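Local coordinates for protein acetyltransferase (Escherichia coli, PDB 7BYY) that acts as a toxin of the GNAT acetyltransferase family that acetylates aminoacyl-tRNAs, with acetyl-CoA as the probable acetyl donor, at residues A[25-30]-A[44-49]; A[84-89]-A[156-161]. The protein carries 1 engineered substitution. All coordinates share one frame; numbering follows the deposited sequence.

Overall arrangement
The two contacts illustrate how a GNAT domain attaches its loops at both ends of a central mixed sheet. Contact 1 fastens the loop after strand 13-17 to helix 35-50, near the strands that begin the domain; contact 2 brings the loop between strands 67-79 and 94-105 against the edge strand 156-157. They follow one another along the chain and lie on opposite sides of its centre, their own centres about 33 Å apart and their nearest atoms about 23 Å apart. Between the outer strands 13-17 and 156-157 the sheet contains the parallel pair 94-105 and 137-142, which in GNAT enzymes generally splay apart to receive acetyl-CoA. Contact 1 is buried, contact 2 superficial.

Contact 1: residues A[25-30]-A[44-49]; sequences PGQKQF and SLKKSV
The carboxamide of Gln27 meets the isobutyl group of Leu45, with NE2 of Gln27 in van der Waals contact with CD2 of Leu45 at 3.4 Å. The amide carbon stands farther back, CD of Gln27 lying 4.1 Å from the same Leu45 methyl, so it is the nitrogen end of the amide that leads. The two side chains cross at about a right angle. Gln27 spans the gap because it is fully stretched: CG lies anti to the backbone N (chi1 177°) and the chain stays extended beyond it, reaching a helix whose CA at Leu45 is 9.4 Å from the CA of Gln27. At the margin, CG of Lys46 comes within 4.4 Å of Gln27 NE2. No hydrogen bond joins the two segments, yet the buried amide is satisfied at both ends, NE2 by Tyr18 OH and OE1 by the backbone N of Tyr24; together these bonds fix the rotation of the group. The loop 25-30 thus rests on helix 35-50, which in the chain falls between strands 13-17 and 55-61, the place where GNAT domains carry their first helical elements. Farther out, Val41 of that helix and Leu67 of strand 67-79 also touch Gln27, while Tyr18 and Phe40 pack on Leu45. Lys46 sends NZ to Thr23 OG1, a polar tie between the helix and the residues just before 25-30. Within the helix, which is kinked near Lys46 and Lys47, Ser44 O accepts from opposite faces of its carbonyl plane: Ser48 N at 3.2 Å and Ser48 OG at 3.0 Å.

Contact 2: residues A[84-89]-A[156-161]; sequences SGVLQG and VQLSAT
Val86 and Val156 face each other with their CA atoms 7.9 Å apart, a separation bridged by side chains alone, since no hydrogen bond links the two segments. In this GNAT fold, segment 156-161 starts as the outermost strand on its side of the sheet within the chain, pairing antiparallel with strand 168-173, whereas 84-89 belongs to the irregular connection from strand 67-79 to strand 94-105. Both methyls of Val86 meet CG1 of Val156, and CG2 also reaches Leu158. CG1 of Val86 lies 3.7 Å from CG1 of Val156, the two valines reaching toward each other tip to tip; CG2 of Val86 lies 3.7 Å from CD2 of Leu158, whose side chain crosses it at about a right angle. CG2 of Val86 also stands 3.9 Å from CG1 of Val156, which therefore fits against both branches. A chi1 of 47° sets that Val156 methyl between its own backbone N and carbonyl carbon. Phe171 of strand 168-173 touches both Val86 and Leu158, extending this small apolar cluster onto the neighbouring strand. Backbone bonds from Val156 to Phe171 and from Leu158 to Pro169 hold the edge in place. Gln157 points its CB away from the loop, and its amide instead bonds back to the backbone of its own segment: NE2 of Gln157 donates to Ser159 O over 2.7 Å, nearly straight at 171°, from 41° above the carbonyl plane.

Contact 1: residues A[25-30]-A[44-49]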
loop_
_atom_site.group_PDB
_atom_site.type_symbol
_atom_site.label_atom_id
_atom_site.label_comp_id
_atom_site.label_asym_id
_atom_site.label_seq_id
_atom_site.Cartn_x
_atom_site.Cartn_y
_atom_site.Cartn_z
ATOM N N PRO A 25 -20.801 15.828 13.933
ATOM C CA PRO A 25 -20.922 16.335 15.305
ATOM C C PRO A 25 -19.886 15.690 16.213
ATOM O O PRO A 25 -19.655 14.479 16.163
ATOM C CB PRO A 25 -22.347 15.936 15.708
ATOM C CG PRO A 25 -23.080 15.797 14.430
ATOM C CD PRO A 25 -22.079 15.308 13.419
ATOM N N GLY A 26 -19.253 16.517 17.043
ATOM C CA GLY A 26 -18.200 16.066 17.924
ATOM C C GLY A 26 -16.820 16.028 17.307
ATOM O O GLY A 26 -15.840 15.858 18.040
ATOM N N GLN A 27 -16.703 16.192 15.988
ATOM C CA GLN A 27 -15.395 16.133 15.346
ATOM C C GLN A 27 -14.525 17.327 15.732
ATOM O O GLN A 27 -13.305 17.187 15.883
ATOM C CB GLN A 27 -15.569 16.058 13.829
ATOM C CG GLN A 27 -14.270 16.058 13.049
ATOM C CD GLN A 27 -14.483 15.804 11.570
ATOM O OE1 GLN A 27 -15.548 15.343 11.152
ATOM N NE2 GLN A 27 -13.464 16.097 10.766
ATOM N N LYS A 28 -15.132 18.505 15.905
ATOM C CA LYS A 28 -14.365 19.708 16.220
ATOM C C LYS A 28 -13.771 19.679 17.622
ATOM O O LYS A 28 -12.876 20.478 17.916
ATOM C CB LYS A 28 -15.239 20.952 16.065
ATOM C CG LYS A 28 -15.341 21.465 14.642
ATOM C CD LYS A 28 -16.387 22.564 14.524
ATOM C CE LYS A 28 -16.075 23.734 15.444
ATOM N NZ LYS A 28 -17.115 24.798 15.357
ATOM N N GLN A 29 -14.276 18.818 18.506
ATOM C CA GLN A 29 -13.680 18.648 19.827
ATOM C C GLN A 29 -13.166 17.228 20.045
ATOM O O GLN A 29 -11.963 17.045 20.249
ATOM C CB GLN A 29 -14.696 19.066 20.897
ATOM C CG GLN A 29 -15.508 20.294 20.477
ATOM C CD GLN A 29 -15.967 21.136 21.649
ATOM O OE1 GLN A 29 -15.602 22.309 21.766
ATOM N NE2 GLN A 29 -16.779 20.547 22.521
ATOM N N PHE A 30 -14.021 16.213 19.952
ATOM C CA PHE A 30 -13.604 14.807 19.961
ATOM C C PHE A 30 -12.648 14.497 21.120
ATOM O O PHE A 30 -11.462 14.229 20.941
ATOM C CB PHE A 30 -12.972 14.428 18.619
ATOM C CG PHE A 30 -12.784 12.950 18.443
ATOM C CD1 PHE A 30 -13.866 12.127 18.177
ATOM C CD2 PHE A 30 -11.529 12.381 18.553
ATOM C CE1 PHE A 30 -13.693 10.767 18.020
ATOM C CE2 PHE A 30 -11.351 11.023 18.399
ATOM C CZ PHE A 30 -12.434 10.216 18.131
ATOM N N SER A 44 -6.321 18.926 12.101
ATOM C CA SER A 44 -5.491 18.459 10.998
ATOM C C SER A 44 -6.076 17.300 10.206
ATOM O O SER A 44 -5.453 16.868 9.229
ATOM C CB SER A 44 -4.107 18.052 11.521
ATOM O OG SER A 44 -3.385 17.327 10.539
ATOM N N LEU A 45 -7.245 16.780 10.587
ATOM C CA LEU A 45 -7.764 15.587 9.925
ATOM C C LEU A 45 -8.149 15.872 8.477
ATOM O O LEU A 45 -7.863 15.065 7.583
ATOM C CB LEU A 45 -8.962 15.038 10.699
ATOM C CG LEU A 45 -9.783 13.969 9.974
ATOM C CD1 LEU A 45 -8.973 12.691 9.772
ATOM C CD2 LEU A 45 -11.077 13.684 10.717
ATOM N N LYS A 46 -8.790 17.017 8.228
ATOM C CA LYS A 46 -9.282 17.323 6.889
ATOM C C LYS A 46 -8.139 17.469 5.890
ATOM O O LYS A 46 -8.215 16.957 4.767
ATOM C CB LYS A 46 -10.125 18.598 6.923
ATOM C CG LYS A 46 -11.479 18.448 7.596
ATOM C CD LYS A 46 -12.351 19.657 7.316
ATOM C CE LYS A 46 -13.829 19.315 7.399
ATOM N NZ LYS A 46 -14.680 20.355 6.743
ATOM N N LYS A 47 -7.069 18.160 6.282
ATOM C CA LYS A 47 -5.996 18.447 5.340
ATOM C C LYS A 47 -5.075 17.259 5.125
ATOM O O LYS A 47 -4.427 17.168 4.076
ATOM C CB LYS A 47 -5.194 19.645 5.824
ATOM C CG LYS A 47 -6.052 20.661 6.534
ATOM C CD LYS A 47 -5.201 21.551 7.417
ATOM C CE LYS A 47 -5.254 22.983 6.899
ATOM N NZ LYS A 47 -4.706 23.988 7.830
ATOM N N SER A 48 -4.992 16.350 6.095
ATOM C CA SER A 48 -4.139 15.181 5.920
ATOM C C SER A 48 -4.652 14.293 4.793
ATOM O O SER A 48 -3.893 13.916 3.893
ATOM C CB SER A 48 -4.038 14.403 7.231
ATOM O OG SER A 48 -3.228 15.096 8.161
ATOM N N VAL A 49 -5.942 13.952 4.819
ATOM C CA VAL A 49 -6.479 13.088 3.772
ATOM C C VAL A 49 -6.688 13.842 2.465
ATOM O O VAL A 49 -6.734 13.214 1.400
ATOM C CB VAL A 49 -7.786 12.406 4.219
ATOM C CG1 VAL A 49 -7.639 11.851 5.631
ATOM C CG2 VAL A 49 -8.956 13.363 4.136
#

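Contact 2: residues A[84-89]-A[156-161]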
loop_
_atom_site.group_PDB
_atom_site.type_symbol
_atom_site.label_atom_id
_atom_site.label_comp_id
_atom_site.label_asym_id
_atom_site.label_seq_id
_atom_site.Cartn_x
_atom_site.Cartn_y
_atom_site.Cartn_z
ATOM N N SER A 84 12.194 -9.763 12.436
ATOM C CA SER A 84 12.765 -11.086 12.682
ATOM C C SER A 84 12.376 -11.607 14.059
ATOM O O SER A 84 12.569 -10.932 15.074
ATOM C CB SER A 84 14.291 -11.028 12.561
ATOM O OG SER A 84 14.901 -10.695 13.800
ATOM N N GLY A 85 11.838 -12.823 14.085
ATOM C CA GLY A 85 11.179 -13.358 15.252
ATOM C C GLY A 85 9.667 -13.342 15.168
ATOM O O GLY A 85 9.010 -13.979 16.001
ATOM N N VAL A 86 9.098 -12.640 14.182
ATOM C CA VAL A 86 7.657 -12.591 13.964
ATOM C C VAL A 86 7.284 -13.087 12.570
ATOM O O VAL A 86 6.370 -13.903 12.415
ATOM C CB VAL A 86 7.096 -11.169 14.202
ATOM C CG1 VAL A 86 5.584 -11.168 14.040
ATOM C CG2 VAL A 86 7.485 -10.669 15.584
ATOM N N LEU A 87 7.966 -12.592 11.539
ATOM C CA LEU A 87 7.725 -13.052 10.172
ATOM C C LEU A 87 8.633 -14.247 9.919
ATOM O O LEU A 87 9.843 -14.091 9.742
ATOM C CB LEU A 87 7.975 -11.941 9.159
ATOM C CG LEU A 87 6.729 -11.183 8.696
ATOM C CD1 LEU A 87 7.086 -10.164 7.629
ATOM C CD2 LEU A 87 5.651 -12.139 8.190
ATOM N N GLN A 88 8.058 -15.444 9.900
ATOM C CA GLN A 88 8.870 -16.642 9.787
ATOM C C GLN A 88 9.097 -16.987 8.324
ATOM O O GLN A 88 8.330 -16.602 7.432
ATOM C CB GLN A 88 8.194 -17.814 10.487
ATOM C CG GLN A 88 7.744 -17.569 11.938
ATOM C CD GLN A 88 8.761 -16.878 12.847
ATOM O OE1 GLN A 88 9.152 -15.722 12.647
ATOM N NE2 GLN A 88 9.182 -17.599 13.873
ATOM N N GLY A 89 10.160 -17.743 8.087
ATOM C CA GLY A 89 10.501 -18.120 6.733
ATOM C C GLY A 89 11.344 -17.065 6.060
ATOM O O GLY A 89 11.667 -16.016 6.624
ATOM N N VAL A 156 1.860 -8.483 18.377
ATOM C CA VAL A 156 3.000 -8.886 19.193
ATOM C C VAL A 156 3.960 -7.707 19.287
ATOM O O VAL A 156 4.287 -7.079 18.272
ATOM C CB VAL A 156 3.698 -10.133 18.616
ATOM C CG1 VAL A 156 3.925 -9.981 17.121
ATOM C CG2 VAL A 156 5.016 -10.382 19.328
ATOM N N GLN A 157 4.398 -7.398 20.505
ATOM C CA GLN A 157 5.310 -6.281 20.701
ATOM C C GLN A 157 6.713 -6.655 20.237
ATOM O O GLN A 157 7.206 -7.751 20.514
ATOM C CB GLN A 157 5.330 -5.862 22.170
ATOM C CG GLN A 157 6.140 -4.607 22.439
ATOM C CD GLN A 157 5.916 -4.055 23.829
ATOM O OE1 GLN A 157 4.927 -4.382 24.489
ATOM N NE2 GLN A 157 6.842 -3.219 24.290
ATOM N N LEU A 158 7.356 -5.733 19.525
ATOM C CA LEU A 158 8.677 -5.979 18.960
ATOM C C LEU A 158 9.814 -5.490 19.845
ATOM O O LEU A 158 10.923 -6.030 19.759
ATOM C CB LEU A 158 8.792 -5.315 17.582
ATOM C CG LEU A 158 7.749 -5.765 16.554
ATOM C CD1 LEU A 158 7.511 -4.681 15.507
ATOM C CD2 LEU A 158 8.171 -7.072 15.895
ATOM N N SER A 159 9.570 -4.496 20.695
ATOM C CA SER A 159 10.617 -3.938 21.537
ATOM C C SER A 159 9.972 -3.199 22.700
ATOM O O SER A 159 8.832 -2.741 22.604
ATOM C CB SER A 159 11.530 -2.998 20.739
ATOM O OG SER A 159 12.607 -2.525 21.530
ATOM N N ALA A 160 10.715 -3.095 23.800
ATOM C CA ALA A 160 10.266 -2.354 24.969
ATOM C C ALA A 160 10.753 -0.911 24.980
ATOM O O ALA A 160 10.498 -0.194 25.952
ATOM C CB ALA A 160 10.722 -3.061 26.249
ATOM N N THR A 161 11.413 -0.480 23.902
ATOM C CA THR A 161 11.958 0.902 23.858
ATOM C C THR A 161 11.040 1.819 23.043
ATOM O O THR A 161 10.842 1.550 21.846
ATOM C CB THR A 161 13.374 0.910 23.271
ATOM O OG1 THR A 161 14.037 -0.285 23.685
ATOM C CG2 THR A 161 14.180 2.118 23.693
#